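Long-range contact in MSHA biogenesis protein MshE (Vibrio cholerae, PDB 5HTL), which binds the second messenger cyclic di-GMP through its MshEN domain and probably takes part in MSHA pilus biogenesis: residues A[79-93]-A[133-145]. Residues are numbered along the deposited sequence; the frame is centred on the assembly and turned at random.
Sequences VPLLPEVHARRLRAL and PEKQLVDGFDRYY
Helix 84-90 and the C-terminal helix 134-144 run antiparallel, their axes 171° apart and 10.7 Å from each other at closest approach, with E84 level with Y145, R88 with F141 and R91 with L137. The ring of Y145, the last residue, lies between V79 CG1 on one face and E84 CB on the other; E84 CB sits 3.7 Å from the Y145 ring centroid, a CH-pi contact, and the E84 carboxylate plane is turned only 15° from the ring. At the ring's end, Y145 OH donates to L82 O at 2.6 Å, tilted from the carbonyl plane, and accepts a hydrogen bond from a water that also donates to V79 O. F141 fills the middle. Its edge meets A92 O and L93 CD1, and R88 CG comes over one face, off-centre. Both segments belong to the MshEN domain: the two helices pack side by side, and L93, second residue of the edge strand 92-98 of the three-stranded sheet, sets CB against L137 CD1 (3.7 Å) and CD2 against Y144 CD2. The turn into that strand is a Schellman motif in which R91, with positive phi, ends helix 84-90 and A92 N bonds A87 O. On the outer side R88, extended from CG to NE, sets its guanidinium face against F141 CB, which stands 3.4 Å above the centre of the group's plane. R88 NH2 gives D142 OD1 a nearly straight bond of 2.8 Å in the guanidinium plane, while R88 NE reaches the anti lone pair of E84 OE2 at 2.7 Å, so two carboxylates fix the group's rotation. Farther along, a bend at chi3 (-66°) brings R91 NH1 up to E134 OE1 as a salt bridge, though the pair is modelled implausibly close and its exact geometry is doubtful; the R91 side chain lies about 7 Å from a bound cyclic di-GMP.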
ATOM      1  N   VAL A  79      -7.354   7.356  17.097  1.00 22.21           N
ATOM      2  CA  VAL A  79      -8.701   6.999  16.650  1.00 16.75           C
ATOM      3  C   VAL A  79      -9.620   8.214  16.429  1.00 20.69           C
ATOM      4  O   VAL A  79     -10.192   8.346  15.348  1.00 18.05           O
ATOM      5  CB  VAL A  79      -9.373   5.968  17.592  1.00 17.21           C
ATOM      6  CG1 VAL A  79     -10.839   5.779  17.234  1.00 18.98           C
ATOM      7  CG2 VAL A  79      -8.624   4.643  17.555  1.00 16.12           C
ATOM      8  N   PRO A  80      -9.742   9.115  17.433  1.00 22.25           N
ATOM      9  CA  PRO A  80     -10.672  10.244  17.288  1.00 21.83           C
ATOM     10  C   PRO A  80     -10.418  11.228  16.144  1.00 19.16           C
ATOM     11  O   PRO A  80     -11.294  12.067  15.911  1.00 23.12           O
ATOM     12  CB  PRO A  80     -10.536  10.989  18.628  1.00 26.43           C
ATOM     13  CG  PRO A  80      -9.301  10.472  19.258  1.00 27.02           C
ATOM     14  CD  PRO A  80      -9.190   9.062  18.801  1.00 24.53           C
ATOM     15  N   LEU A  81      -9.270  11.170  15.485  1.00 20.41           N
ATOM     16  CA  LEU A  81      -8.979  12.063  14.370  1.00 20.93           C
ATOM     17  C   LEU A  81     -10.020  11.942  13.254  1.00 21.03           C
ATOM     18  O   LEU A  81     -10.277  12.895  12.514  1.00 23.64           O
ATOM     19  CB  LEU A  81      -7.567  11.812  13.843  1.00 24.93           C
ATOM     20  CG  LEU A  81      -6.510  12.045  14.925  1.00 28.87           C
ATOM     21  CD1 LEU A  81      -5.114  11.663  14.464  1.00 32.07           C
ATOM     22  CD2 LEU A  81      -6.532  13.488  15.426  1.00 31.50           C
ATOM     23  N   LEU A  82     -10.611  10.758  13.136  1.00 16.56           N
ATOM     24  CA  LEU A  82     -11.747  10.564  12.248  1.00 16.54           C
ATOM     25  C   LEU A  82     -12.990  10.448  13.118  1.00 18.00           C
ATOM     26  O   LEU A  82     -13.085   9.548  13.949  1.00 19.35           O
ATOM     27  CB  LEU A  82     -11.548   9.282  11.441  1.00 16.53           C
ATOM     28  CG  LEU A  82     -12.574   8.918  10.371  1.00 15.92           C
ATOM     29  CD1 LEU A  82     -12.589   9.975   9.298  1.00 16.02           C
ATOM     30  CD2 LEU A  82     -12.237   7.563   9.770  1.00 16.83           C
ATOM     31  N   PRO A  83     -13.949  11.375  12.961  1.00 16.64           N
ATOM     32  CA  PRO A  83     -15.145  11.280  13.802  1.00 18.29           C
ATOM     33  C   PRO A  83     -15.883   9.959  13.580  1.00 14.85           C
ATOM     34  O   PRO A  83     -15.852   9.419  12.464  1.00 14.54           O
ATOM     35  CB  PRO A  83     -16.000  12.462  13.332  1.00 16.08           C
ATOM     36  CG  PRO A  83     -15.011  13.428  12.738  1.00 19.28           C
ATOM     37  CD  PRO A  83     -13.968  12.564  12.095  1.00 18.76           C
ATOM     38  N   GLU A  84     -16.532   9.466  14.631  1.00 14.75           N
ATOM     39  CA  GLU A  84     -17.195   8.173  14.599  1.00 14.07           C
ATOM     40  C   GLU A  84     -18.173   8.023  13.439  1.00 13.99           C
ATOM     41  O   GLU A  84     -18.224   6.971  12.805  1.00 14.91           O
ATOM     42  CB  GLU A  84     -17.912   7.897  15.918  1.00 16.23           C
ATOM     43  CG  GLU A  84     -18.491   6.490  15.991  1.00 17.75           C
ATOM     44  CD  GLU A  84     -19.228   6.226  17.279  1.00 18.48           C
ATOM     45  OE1 GLU A  84     -19.113   7.054  18.214  1.00 25.34           O
ATOM     46  OE2 GLU A  84     -19.936   5.200  17.354  1.00 23.11           O
ATOM     47  N   VAL A  85     -18.963   9.057  13.152  1.00 15.62           N
ATOM     48  CA  VAL A  85     -19.936   8.923  12.074  1.00 15.20           C
ATOM     49  C   VAL A  85     -19.267   8.662  10.725  1.00 16.10           C
ATOM     50  O   VAL A  85     -19.784   7.904   9.901  1.00 15.05           O
ATOM     51  CB  VAL A  85     -20.896  10.140  11.977  1.00 20.95           C
ATOM     52  CG1 VAL A  85     -21.797  10.224  13.201  1.00 28.80           C
ATOM     53  CG2 VAL A  85     -20.127  11.432  11.786  1.00 20.91           C
ATOM     54  N   HIS A  86     -18.102   9.258  10.511  1.00 14.74           N
ATOM     55  CA  HIS A  86     -17.379   9.045   9.263  1.00 15.23           C
ATOM     56  C   HIS A  86     -16.644   7.713   9.236  1.00 13.52           C
ATOM     57  O   HIS A  86     -16.626   7.029   8.216  1.00 13.80           O
ATOM     58  CB  HIS A  86     -16.442  10.213   8.994  1.00 17.22           C
ATOM     59  CG  HIS A  86     -17.175  11.502   8.797  1.00 20.18           C
ATOM     60  ND1 HIS A  86     -18.022  11.707   7.735  1.00 26.09           N
ATOM     61  CD2 HIS A  86     -17.232  12.619   9.559  1.00 22.09           C
ATOM     62  CE1 HIS A  86     -18.556  12.916   7.835  1.00 23.83           C
ATOM     63  NE2 HIS A  86     -18.093  13.488   8.928  1.00 22.43           N
ATOM     64  N   ALA A  87     -16.041   7.342  10.361  1.00 14.60           N
ATOM     65  CA  ALA A  87     -15.394   6.041  10.483  1.00 13.35           C
ATOM     66  C   ALA A  87     -16.383   4.918  10.165  1.00 10.50           C
ATOM     67  O   ALA A  87     -16.090   4.022   9.380  1.00 11.26           O
ATOM     68  CB  ALA A  87     -14.816   5.880  11.889  1.00 13.60           C
ATOM     69  N   ARG A  88     -17.571   4.981  10.745  1.00 11.84           N
ATOM     70  CA  ARG A  88     -18.595   3.973  10.495  1.00 11.53           C
ATOM     71  C   ARG A  88     -19.091   3.989   9.052  1.00 10.64           C
ATOM     72  O   ARG A  88     -19.211   2.931   8.442  1.00 11.70           O
ATOM     73  CB  ARG A  88     -19.748   4.112  11.493  1.00 12.73           C
ATOM     74  CG  ARG A  88     -19.321   3.755  12.924  1.00 12.00           C
ATOM     75  CD  ARG A  88     -20.507   3.841  13.894  1.00 14.07           C
ATOM     76  NE  ARG A  88     -20.152   3.478  15.267  1.00 15.76           N
ATOM     77  CZ  ARG A  88     -20.122   2.232  15.743  1.00 14.87           C
ATOM     78  NH1 ARG A  88     -20.385   1.192  14.958  1.00 15.66           N
ATOM     79  NH2 ARG A  88     -19.803   2.014  17.010  1.00 15.82           N
ATOM     80  N   ARG A  89     -19.335   5.170   8.491  1.00 10.67           N
ATOM     81  CA  ARG A  89     -19.796   5.268   7.097  1.00 12.17           C
ATOM     82  C   ARG A  89     -18.800   4.663   6.123  1.00 12.95           C
ATOM     83  O   ARG A  89     -19.182   3.945   5.191  1.00 12.63           O
ATOM     84  CB  ARG A  89     -20.053   6.724   6.689  1.00 12.41           C
ATOM     85  CG  ARG A  89     -20.509   6.877   5.221  1.00 16.02           C
ATOM     86  CD  ARG A  89     -19.348   7.300   4.330  1.00 26.96           C
ATOM     87  NE  ARG A  89     -19.574   7.202   2.884  1.00 28.94           N
ATOM     88  CZ  ARG A  89     -19.247   6.151   2.131  1.00 30.61           C
ATOM     89  NH1 ARG A  89     -18.698   5.074   2.677  1.00 30.87           N
ATOM     90  NH2 ARG A  89     -19.475   6.173   0.825  1.00 36.38           N
ATOM     91  N   LEU A  90     -17.516   4.950   6.352  1.00 12.03           N
ATOM     92  CA  LEU A  90     -16.448   4.607   5.427  1.00 12.17           C
ATOM     93  C   LEU A  90     -15.826   3.255   5.737  1.00 12.91           C
ATOM     94  O   LEU A  90     -14.969   2.775   4.981  1.00 13.90           O
ATOM     95  CB  LEU A  90     -15.365   5.690   5.491  1.00 14.05           C
ATOM     96  CG  LEU A  90     -15.825   7.073   5.032  1.00 14.59           C
ATOM     97  CD1 LEU A  90     -14.781   8.132   5.352  1.00 21.23           C
ATOM     98  CD2 LEU A  90     -16.097   7.030   3.539  1.00 21.77           C
ATOM     99  N   ARG A  91     -16.251   2.641   6.837  1.00 11.99           N
ATOM    100  CA  ARG A  91     -15.650   1.405   7.351  1.00 11.54           C
ATOM    101  C   ARG A  91     -14.125   1.532   7.412  1.00 11.24           C
ATOM    102  O   ARG A  91     -13.382   0.723   6.843  1.00 12.49           O
ATOM    103  CB  ARG A  91     -16.121   0.181   6.559  1.00 13.54           C
ATOM    104  CG  ARG A  91     -17.649  -0.008   6.624  1.00 14.23           C
ATOM    105  CD  ARG A  91     -18.107  -1.156   5.733  1.00 19.47           C
ATOM    106  NE  ARG A  91     -17.882  -0.848   4.327  1.00 18.27           N
ATOM    107  CZ  ARG A  91     -17.960  -1.736   3.339  1.00 21.88           C
ATOM    108  NH1 ARG A  91     -18.285  -2.994   3.602  1.00 21.62           N
ATOM    109  NH2 ARG A  91     -17.723  -1.360   2.094  1.00 21.53           N
ATOM    110  N   ALA A  92     -13.679   2.557   8.130  1.00 10.72           N
ATOM    111  CA  ALA A  92     -12.264   2.922   8.230  1.00 10.15           C
ATOM    112  C   ALA A  92     -11.965   3.313   9.660  1.00 10.58           C
ATOM    113  O   ALA A  92     -12.753   4.010  10.287  1.00 12.08           O
ATOM    114  CB  ALA A  92     -11.963   4.083   7.303  1.00 12.21           C
ATOM    115  N   LEU A  93     -10.832   2.858  10.178  1.00 10.51           N
ATOM    116  CA  LEU A  93     -10.404   3.176  11.538  1.00 11.62           C
ATOM    117  C   LEU A  93      -8.962   3.646  11.531  1.00 10.34           C
ATOM    118  O   LEU A  93      -8.080   2.947  11.037  1.00 11.49           O
ATOM    119  CB  LEU A  93     -10.511   1.932  12.425  1.00 13.35           C
ATOM    120  CG  LEU A  93     -10.138   2.074  13.908  1.00 14.07           C
ATOM    121  CD1 LEU A  93     -11.197   2.908  14.599  1.00 14.31           C
ATOM    122  CD2 LEU A  93     -10.022   0.721  14.599  1.00 14.65           C
ATOM    123  N   PRO A 133     -10.969  -7.655   8.616  1.00 13.40           N
ATOM    124  CA  PRO A 133     -12.359  -8.089   8.436  1.00 13.53           C
ATOM    125  C   PRO A 133     -13.362  -7.063   8.954  1.00 11.73           C
ATOM    126  O   PRO A 133     -13.126  -6.389   9.968  1.00 12.40           O
ATOM    127  CB  PRO A 133     -12.437  -9.365   9.275  1.00 16.33           C
ATOM    128  CG  PRO A 133     -11.024  -9.852   9.344  1.00 16.43           C
ATOM    129  CD  PRO A 133     -10.172  -8.631   9.382  1.00 16.05           C
ATOM    130  N   GLU A 134     -14.483  -6.938   8.250  1.00 13.26           N
ATOM    131  CA  GLU A 134     -15.495  -5.955   8.615  1.00 14.84           C
ATOM    132  C   GLU A 134     -15.993  -6.139  10.043  1.00 12.84           C
ATOM    133  O   GLU A 134     -16.188  -5.157  10.758  1.00 13.40           O
ATOM    134  CB  GLU A 134     -16.652  -5.988   7.616  1.00 17.11           C
ATOM    135  CG  GLU A 134     -17.599  -4.817   7.717  1.00 26.00           C
ATOM    136  CD  GLU A 134     -18.575  -4.796   6.559  1.00 37.41           C
ATOM    137  OE1 GLU A 134     -18.151  -4.456   5.434  1.00 40.84           O
ATOM    138  OE2 GLU A 134     -19.756  -5.136   6.773  1.00 43.47           O
ATOM    139  N   LYS A 135     -16.157  -7.391  10.470  1.00 14.24           N
ATOM    140  CA  LYS A 135     -16.623  -7.664  11.832  1.00 15.32           C
ATOM    141  C   LYS A 135     -15.653  -7.071  12.841  1.00 13.23           C
ATOM    142  O   LYS A 135     -16.064  -6.467  13.831  1.00 15.51           O
ATOM    143  CB  LYS A 135     -16.769  -9.167  12.072  1.00 18.32           C
ATOM    144  CG  LYS A 135     -17.396  -9.516  13.424  1.00 28.70           C
ATOM    145  CD  LYS A 135     -17.438 -11.023  13.665  1.00 37.66           C
ATOM    146  CE  LYS A 135     -18.245 -11.378  14.914  1.00 45.03           C
ATOM    147  NZ  LYS A 135     -18.245 -12.849  15.189  1.00 51.54           N
ATOM    148  N   GLN A 136     -14.357  -7.209  12.576  1.00 13.85           N
ATOM    149  CA  GLN A 136     -13.353  -6.648  13.474  1.00 14.70           C
ATOM    150  C   GLN A 136     -13.340  -5.129  13.505  1.00 14.57           C
ATOM    151  O   GLN A 136     -13.104  -4.535  14.561  1.00 14.10           O
ATOM    152  CB  GLN A 136     -11.971  -7.170  13.122  1.00 12.90           C
ATOM    153  CG  GLN A 136     -11.800  -8.640  13.434  1.00 14.11           C
ATOM    154  CD  GLN A 136     -10.362  -9.057  13.331  1.00 15.11           C
ATOM    155  OE1 GLN A 136      -9.550  -8.341  12.746  1.00 14.81           O
ATOM    156  NE2 GLN A 136     -10.030 -10.213  13.895  1.00 21.89           N
ATOM    157  N   LEU A 137     -13.582  -4.506  12.353  1.00 12.53           N
ATOM    158  CA  LEU A 137     -13.696  -3.051  12.261  1.00 14.26           C
ATOM    159  C   LEU A 137     -14.842  -2.552  13.135  1.00 13.52           C
ATOM    160  O   LEU A 137     -14.687  -1.595  13.900  1.00 16.11           O
ATOM    161  CB  LEU A 137     -13.955  -2.614  10.815  1.00 18.27           C
ATOM    162  CG  LEU A 137     -12.904  -1.873   9.982  1.00 28.76           C
ATOM    163  CD1 LEU A 137     -11.901  -1.085  10.831  1.00 23.73           C
ATOM    164  CD2 LEU A 137     -12.201  -2.820   9.021  1.00 25.73           C
ATOM    165  N   VAL A 138     -15.999  -3.192  13.010  1.00 13.05           N
ATOM    166  CA  VAL A 138     -17.173  -2.778  13.764  1.00 15.89           C
ATOM    167  C   VAL A 138     -16.957  -2.972  15.267  1.00 15.72           C
ATOM    168  O   VAL A 138     -17.295  -2.092  16.064  1.00 15.93           O
ATOM    169  CB  VAL A 138     -18.425  -3.487  13.255  1.00 16.08           C
ATOM    170  CG1 VAL A 138     -19.624  -3.186  14.163  1.00 21.24           C
ATOM    171  CG2 VAL A 138     -18.708  -3.050  11.822  1.00 18.07           C
ATOM    172  N   ASP A 139     -16.352  -4.097  15.654  1.00 14.25           N
ATOM    173  CA  ASP A 139     -15.984  -4.289  17.056  1.00 16.57           C
ATOM    174  C   ASP A 139     -15.037  -3.176  17.503  1.00 16.37           C
ATOM    175  O   ASP A 139     -15.133  -2.684  18.622  1.00 17.39           O
ATOM    176  CB  ASP A 139     -15.319  -5.646  17.278  1.00 17.62           C
ATOM    177  CG  ASP A 139     -16.291  -6.802  17.201  1.00 25.45           C
ATOM    178  OD1 ASP A 139     -15.822  -7.946  17.004  1.00 28.83           O
ATOM    179  OD2 ASP A 139     -17.511  -6.577  17.347  1.00 27.99           O
ATOM    180  N   GLY A 140     -14.122  -2.779  16.623  1.00 14.00           N
ATOM    181  CA  GLY A 140     -13.206  -1.692  16.910  1.00 14.21           C
ATOM    182  C   GLY A 140     -13.932  -0.383  17.162  1.00 14.17           C
ATOM    183  O   GLY A 140     -13.635   0.310  18.134  1.00 16.03           O
ATOM    184  N   PHE A 141     -14.898  -0.040  16.309  1.00 14.89           N
ATOM    185  CA  PHE A 141     -15.707   1.167  16.514  1.00 13.83           C
ATOM    186  C   PHE A 141     -16.368   1.174  17.889  1.00 16.00           C
ATOM    187  O   PHE A 141     -16.419   2.209  18.552  1.00 20.92           O
ATOM    188  CB  PHE A 141     -16.788   1.294  15.430  1.00 15.67           C
ATOM    189  CG  PHE A 141     -16.243   1.398  14.028  1.00 14.42           C
ATOM    190  CD1 PHE A 141     -16.949   0.844  12.966  1.00 13.96           C
ATOM    191  CD2 PHE A 141     -15.042   2.047  13.771  1.00 14.54           C
ATOM    192  CE1 PHE A 141     -16.461   0.927  11.659  1.00 13.60           C
ATOM    193  CE2 PHE A 141     -14.544   2.128  12.462  1.00 15.46           C
ATOM    194  CZ  PHE A 141     -15.259   1.571  11.414  1.00 14.03           C
ATOM    195  N   ASP A 142     -16.870   0.018  18.304  1.00 16.49           N
ATOM    196  CA  ASP A 142     -17.572  -0.107  19.580  1.00 20.29           C
ATOM    197  C   ASP A 142     -16.611   0.043  20.755  1.00 23.22           C
ATOM    198  O   ASP A 142     -16.985   0.508  21.838  1.00 23.35           O
ATOM    199  CB  ASP A 142     -18.286  -1.459  19.649  1.00 19.32           C
ATOM    200  CG  ASP A 142     -19.378  -1.595  18.607  1.00 28.07           C
ATOM    201  OD1 ASP A 142     -19.899  -0.553  18.154  1.00 34.06           O
ATOM    202  OD2 ASP A 142     -19.723  -2.741  18.244  1.00 31.41           O
ATOM    203  N   ARG A 143     -15.364  -0.336  20.506  1.00 22.00           N
ATOM    204  CA  ARG A 143     -14.311  -0.422  21.507  1.00 26.55           C
ATOM    205  C   ARG A 143     -13.590   0.909  21.710  1.00 28.31           C
ATOM    206  O   ARG A 143     -13.263   1.287  22.844  1.00 27.31           O
ATOM    207  CB  ARG A 143     -13.311  -1.494  21.049  1.00 25.22           C
ATOM    208  CG  ARG A 143     -12.115  -1.735  21.937  1.00 31.41           C
ATOM    209  CD  ARG A 143     -11.525  -3.115  21.657  1.00 28.92           C
ATOM    210  NE  ARG A 143     -10.608  -3.142  20.513  1.00 28.60           N
ATOM    211  CZ  ARG A 143     -10.775  -3.886  19.421  1.00 24.39           C
ATOM    212  NH1 ARG A 143     -11.832  -4.673  19.299  1.00 28.96           N
ATOM    213  NH2 ARG A 143      -9.881  -3.839  18.445  1.00 27.18           N
ATOM    214  N   TYR A 144     -13.354   1.622  20.612  1.00 19.43           N
ATOM    215  CA  TYR A 144     -12.485   2.790  20.633  1.00 19.72           C
ATOM    216  C   TYR A 144     -13.204   4.139  20.624  1.00 23.24           C
ATOM    217  O   TYR A 144     -12.573   5.172  20.847  1.00 30.23           O
ATOM    218  CB  TYR A 144     -11.489   2.728  19.476  1.00 21.22           C
ATOM    219  CG  TYR A 144     -10.551   1.543  19.557  1.00 19.46           C
ATOM    220  CD1 TYR A 144      -9.670   1.405  20.624  1.00 24.11           C
ATOM    221  CD2 TYR A 144     -10.545   0.561  18.575  1.00 17.49           C
ATOM    222  CE1 TYR A 144      -8.810   0.323  20.708  1.00 27.96           C
ATOM    223  CE2 TYR A 144      -9.691  -0.525  18.653  1.00 20.38           C
ATOM    224  CZ  TYR A 144      -8.826  -0.637  19.721  1.00 22.49           C
ATOM    225  OH  TYR A 144      -7.971  -1.717  19.797  1.00 25.17           O
ATOM    226  N   TYR A 145     -14.499   4.136  20.337  1.00 20.76           N
ATOM    227  CA  TYR A 145     -15.290   5.359  20.431  1.00 22.36           C
ATOM    228  C   TYR A 145     -16.162   5.312  21.676  1.00 32.69           C
ATOM    229  O   TYR A 145     -16.217   4.294  22.359  1.00 32.58           O
ATOM    230  CB  TYR A 145     -16.157   5.569  19.187  1.00 21.99           C
ATOM    231  CG  TYR A 145     -15.377   5.953  17.950  1.00 19.36           C
ATOM    232  CD1 TYR A 145     -14.881   7.241  17.788  1.00 18.60           C
ATOM    233  CD2 TYR A 145     -15.147   5.030  16.937  1.00 17.80           C
ATOM    234  CE1 TYR A 145     -14.175   7.600  16.655  1.00 15.25           C
ATOM    235  CE2 TYR A 145     -14.439   5.372  15.805  1.00 16.71           C
ATOM    236  CZ  TYR A 145     -13.957   6.656  15.665  1.00 15.07           C
ATOM    237  OH  TYR A 145     -13.260   6.986  14.533  1.00 16.06           O
TER
HETATM  238  O   HOH W   1     -10.735   6.412  13.389  1.00 15.03           O
HETATM  239  O   HOH W   2     -18.961   3.413  19.793  1.00 33.93           O